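Local coordinates for CELL WALL surface anchor family protein (Streptococcus pneumoniae, PDB 2X9Z), which serves as the backbone subunit of the pneumococcal pilus, probably polymerising into the shaft that supports adhesion of the bacterium to its host, at residues K12-P15 with D16-R19; V26-Q29 with V30-V34. The protein carries 1 engineered substitution. All coordinates share one frame; numbering follows the deposited sequence.

Overall arrangement
The two contacts illustrate how a short sequence can turn back on itself by using one side-chain oxygen as a collector of N-H groups. They follow in series: contact 1 lies in the loop between strands 4-9 and 26-27, whereas contact 2 leads from strand 26-27 into strand 33-42. Their centres are 22 Å apart and their nearest atoms about 5 Å apart, without touching. Both sit at the surface, about 18 Å and 22 Å from the centre of the chain to the centre of each contact. Phe-9 relates them through the fold, since it meets Arg-19 of contact 1 and Val-34 of contact 2.

Contact 1: K12-P15 with D16-R19; sequences KANP and DTPR
Asn-14 carries its CG opposite the backbone N (chi1 -173°), and this torsion places the amide beside Thr-17, the two side chains running next to each other in the same direction. The small second torsion (chi2 -30°) then turns OD1 to the backbone N-H groups that follow. Thr-17 N donates to Asn-14 OD1 over 2.9 Å in a reasonably straight bond, reaching the oxygen from above the plane of the amide and not along a lone pair. Asp-16 N makes a second, weak bond to Asn-14 OD1 at 3.1 Å. A further weak bond links Thr-17 N to Asn-14 O at 3.2 Å, so this one N-H is shared between the side-chain and main-chain oxygens of the same asparagine. Pro-15, at the first corner, has a ring-restrained phi that suits the bend; beyond Thr-17, Pro-18 CD lies 3.6 Å from Asn-14 O.

Farther from the bend, the aliphatic part of Lys-12 meets Arg-19. A bend at chi3 (58°) turns the guanidinium so that one face lies against Lys-12 CD, which is 3.5 Å from Arg-19 NE and 3.7 Å from Arg-19 CD. The like charges stay apart, with Lys-12 NZ 5.8 Å from Arg-19 NE, and the arginine is held from elsewhere by salt bridges to Asp-8 and Asp-21. Asn-14 N is hydrogen-bonded to Asp-6 OD2, while Pro-15 and Pro-18 rest on Lys-4 and Asp-6 of strand 4-9, which ties the loop to the sheet.

The weak Asp-16 N bond to OD1 is that of an Asx turn in an Asn-Pro sequence; the two from Thr-17 N reinforce a bend whose corners, Pro-15 and Asp-16, have near type I backbone angles.

Contact 2: V26-Q29 with V30-V34; sequences VNHQ and VGDVV
Hydrogen bonds to a carboxylate dominate the meeting of His-28 and Gln-29 with Asp-32. The first torsion of Asp-32 (chi1 -78°) sets the carboxylate beside its own backbone N, turned back to these two residues. A single oxygen, Asp-32 OD2, takes two bonds. His-28 ND1 donates to it over 2.9 Å, with the oxygen lying at the ring edge in the imidazole plane and met on its anti side. Gln-29 N donates to the same Asp-32 OD2, also over 2.9 Å, nearly straight at 172° but from above the carboxylate plane. The two donors arrive from opposite faces of that plane. Ring and carboxylate stand almost perpendicular, and this double grip should limit rotation of the Asp-32 side chain.

The main chain adds one bond: Asp-32 N donates to Gln-29 O at 3.0 Å, closing the turn. Gly-31 takes the third position, whose positive phi (106°) glycine readily adopts, as is common in type II turns.

Water-mediated contact involves the other carboxylate oxygen. A water donates to Asp-32 OD1 at 2.8 Å and, weakly, to Gln-29 OE1.

Apolar packing uses a face of the same ring whose edge holds Asp-32. Val-34 sets CG2 over the centre of the His-28 ring, 4.0 Å from its centroid, in a CH-pi contact almost along the ring normal. The His-28 side chain also touches Leu-120 of strand 110-120, while His-28 O is hydrogen-bonded to Thr-260 OG1.

A type II beta turn from Gln-29 to Asp-32, buttressed by a His-carboxylate hydrogen bond, thus joins edge strand 26-27 of one sheet to strand 33-42 of another, a crossing consistent with a beta-sandwich of the Cna-B-like pilin backbone family.

Contact 1: K12-P15 with D16-R19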
# COMPACT_ATOMS: atom_id res chain seq x y z
N LYS A 12 0.93 4.83 -18.12
CA LYS A 12 -0.46 4.41 -18.15
C LYS A 12 -1.30 4.85 -16.95
O LYS A 12 -2.52 4.71 -16.97
CB LYS A 12 -0.54 2.89 -18.30
CG LYS A 12 0.06 2.35 -19.60
CD LYS A 12 -0.13 0.84 -19.71
CE LYS A 12 0.08 0.33 -21.13
NZ LYS A 12 1.50 0.40 -21.56
N ALA A 13 -0.66 5.39 -15.92
CA ALA A 13 -1.41 5.82 -14.74
C ALA A 13 -2.18 7.11 -15.01
O ALA A 13 -1.67 8.03 -15.64
CB ALA A 13 -0.49 6.00 -13.55
N ASN A 14 -3.41 7.17 -14.52
CA ASN A 14 -4.30 8.29 -14.79
C ASN A 14 -5.42 8.30 -13.76
O ASN A 14 -6.39 7.56 -13.89
CB ASN A 14 -4.86 8.16 -16.21
CG ASN A 14 -5.66 9.37 -16.65
OD1 ASN A 14 -6.28 10.06 -15.83
ND2 ASN A 14 -5.67 9.63 -17.95
N PRO A 15 -5.30 9.15 -12.72
CA PRO A 15 -6.29 9.14 -11.64
C PRO A 15 -7.68 9.53 -12.10
O PRO A 15 -8.65 9.06 -11.50
CB PRO A 15 -5.76 10.20 -10.67
CG PRO A 15 -4.30 10.28 -10.94
CD PRO A 15 -4.15 10.02 -12.42
N ASP A 16 -7.78 10.37 -13.12
CA ASP A 16 -9.08 10.80 -13.62
C ASP A 16 -9.75 9.70 -14.43
O ASP A 16 -10.97 9.52 -14.37
CB ASP A 16 -8.93 12.06 -14.48
CG ASP A 16 -8.53 13.28 -13.66
OD1 ASP A 16 -9.04 13.43 -12.53
OD2 ASP A 16 -7.71 14.09 -14.15
N THR A 17 -8.94 8.96 -15.19
CA THR A 17 -9.45 7.91 -16.06
C THR A 17 -8.51 6.71 -16.02
O THR A 17 -7.64 6.57 -16.88
CB THR A 17 -9.55 8.41 -17.51
OG1 THR A 17 -10.26 9.65 -17.55
CG2 THR A 17 -10.26 7.38 -18.39
N PRO A 18 -8.68 5.86 -15.00
CA PRO A 18 -7.79 4.69 -14.89
C PRO A 18 -7.91 3.79 -16.12
O PRO A 18 -8.95 3.76 -16.78
CB PRO A 18 -8.30 3.99 -13.63
CG PRO A 18 -8.97 5.06 -12.84
CD PRO A 18 -9.59 5.97 -13.85
N ARG A 19 -6.84 3.05 -16.41
CA ARG A 19 -6.76 2.25 -17.62
C ARG A 19 -7.84 1.17 -17.67
O ARG A 19 -7.96 0.35 -16.75
CB ARG A 19 -5.37 1.63 -17.76
CG ARG A 19 -5.21 0.81 -19.02
CD ARG A 19 -3.77 0.49 -19.28
NE ARG A 19 -3.13 -0.24 -18.19
CZ ARG A 19 -2.99 -1.56 -18.14
NH1 ARG A 19 -3.49 -2.32 -19.12
NH2 ARG A 19 -2.37 -2.13 -17.11

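Contact 2: V26-Q29 with V30-V34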
# COMPACT_ATOMS: atom_id res chain seq x y z
N VAL A 26 -0.43 -8.24 -17.59
CA VAL A 26 0.45 -8.06 -18.74
C VAL A 26 1.48 -9.19 -18.76
O VAL A 26 2.12 -9.48 -17.74
CB VAL A 26 1.16 -6.69 -18.69
CG1 VAL A 26 2.24 -6.59 -19.77
CG2 VAL A 26 0.14 -5.56 -18.84
N ASN A 27 1.62 -9.82 -19.92
CA ASN A 27 2.54 -10.93 -20.09
C ASN A 27 4.00 -10.50 -20.06
O ASN A 27 4.40 -9.56 -20.76
CB ASN A 27 2.25 -11.65 -21.40
CG ASN A 27 3.01 -12.96 -21.53
OD1 ASN A 27 3.32 -13.61 -20.54
ND2 ASN A 27 3.29 -13.36 -22.76
N HIS A 28 4.80 -11.20 -19.27
CA HIS A 28 6.22 -10.94 -19.16
C HIS A 28 6.99 -12.25 -19.05
O HIS A 28 6.40 -13.32 -18.90
CB HIS A 28 6.51 -10.08 -17.93
CG HIS A 28 6.25 -8.63 -18.14
ND1 HIS A 28 7.13 -7.82 -18.83
CD2 HIS A 28 5.22 -7.84 -17.78
CE1 HIS A 28 6.65 -6.59 -18.88
NE2 HIS A 28 5.49 -6.58 -18.25
N GLN A 29 8.31 -12.15 -19.13
CA GLN A 29 9.18 -13.30 -18.90
C GLN A 29 10.05 -13.03 -17.69
O GLN A 29 10.32 -11.87 -17.35
CB GLN A 29 10.06 -13.55 -20.12
CG GLN A 29 9.28 -13.91 -21.36
CD GLN A 29 10.17 -14.22 -22.54
OE1 GLN A 29 11.05 -13.44 -22.89
NE2 GLN A 29 9.94 -15.37 -23.15
N VAL A 30 10.47 -14.11 -17.03
CA VAL A 30 11.36 -14.00 -15.89
C VAL A 30 12.62 -13.25 -16.33
O VAL A 30 13.23 -13.56 -17.35
CB VAL A 30 11.69 -15.39 -15.31
CG1 VAL A 30 12.83 -15.31 -14.31
CG2 VAL A 30 10.44 -15.99 -14.66
N GLY A 31 12.99 -12.23 -15.55
CA GLY A 31 14.11 -11.38 -15.90
C GLY A 31 13.70 -10.01 -16.40
O GLY A 31 14.50 -9.07 -16.39
N ASP A 32 12.45 -9.87 -16.85
CA ASP A 32 11.95 -8.59 -17.35
C ASP A 32 11.99 -7.51 -16.26
O ASP A 32 11.58 -7.75 -15.12
CB ASP A 32 10.51 -8.71 -17.85
CG ASP A 32 10.40 -9.35 -19.24
OD1 ASP A 32 11.43 -9.70 -19.84
OD2 ASP A 32 9.26 -9.50 -19.72
N VAL A 33 12.47 -6.33 -16.62
CA VAL A 33 12.40 -5.17 -15.75
C VAL A 33 11.09 -4.44 -16.03
O VAL A 33 10.88 -3.91 -17.12
CB VAL A 33 13.60 -4.22 -15.97
CG1 VAL A 33 13.43 -2.96 -15.14
CG2 VAL A 33 14.90 -4.93 -15.61
N VAL A 34 10.20 -4.46 -15.05
CA VAL A 34 8.85 -3.91 -15.21
C VAL A 34 8.80 -2.52 -14.58
O VAL A 34 9.13 -2.35 -13.41
CB VAL A 34 7.81 -4.83 -14.53
CG1 VAL A 34 6.40 -4.31 -14.76
CG2 VAL A 34 7.95 -6.27 -15.05
O HOH W 1 11.62 -10.10 -22.60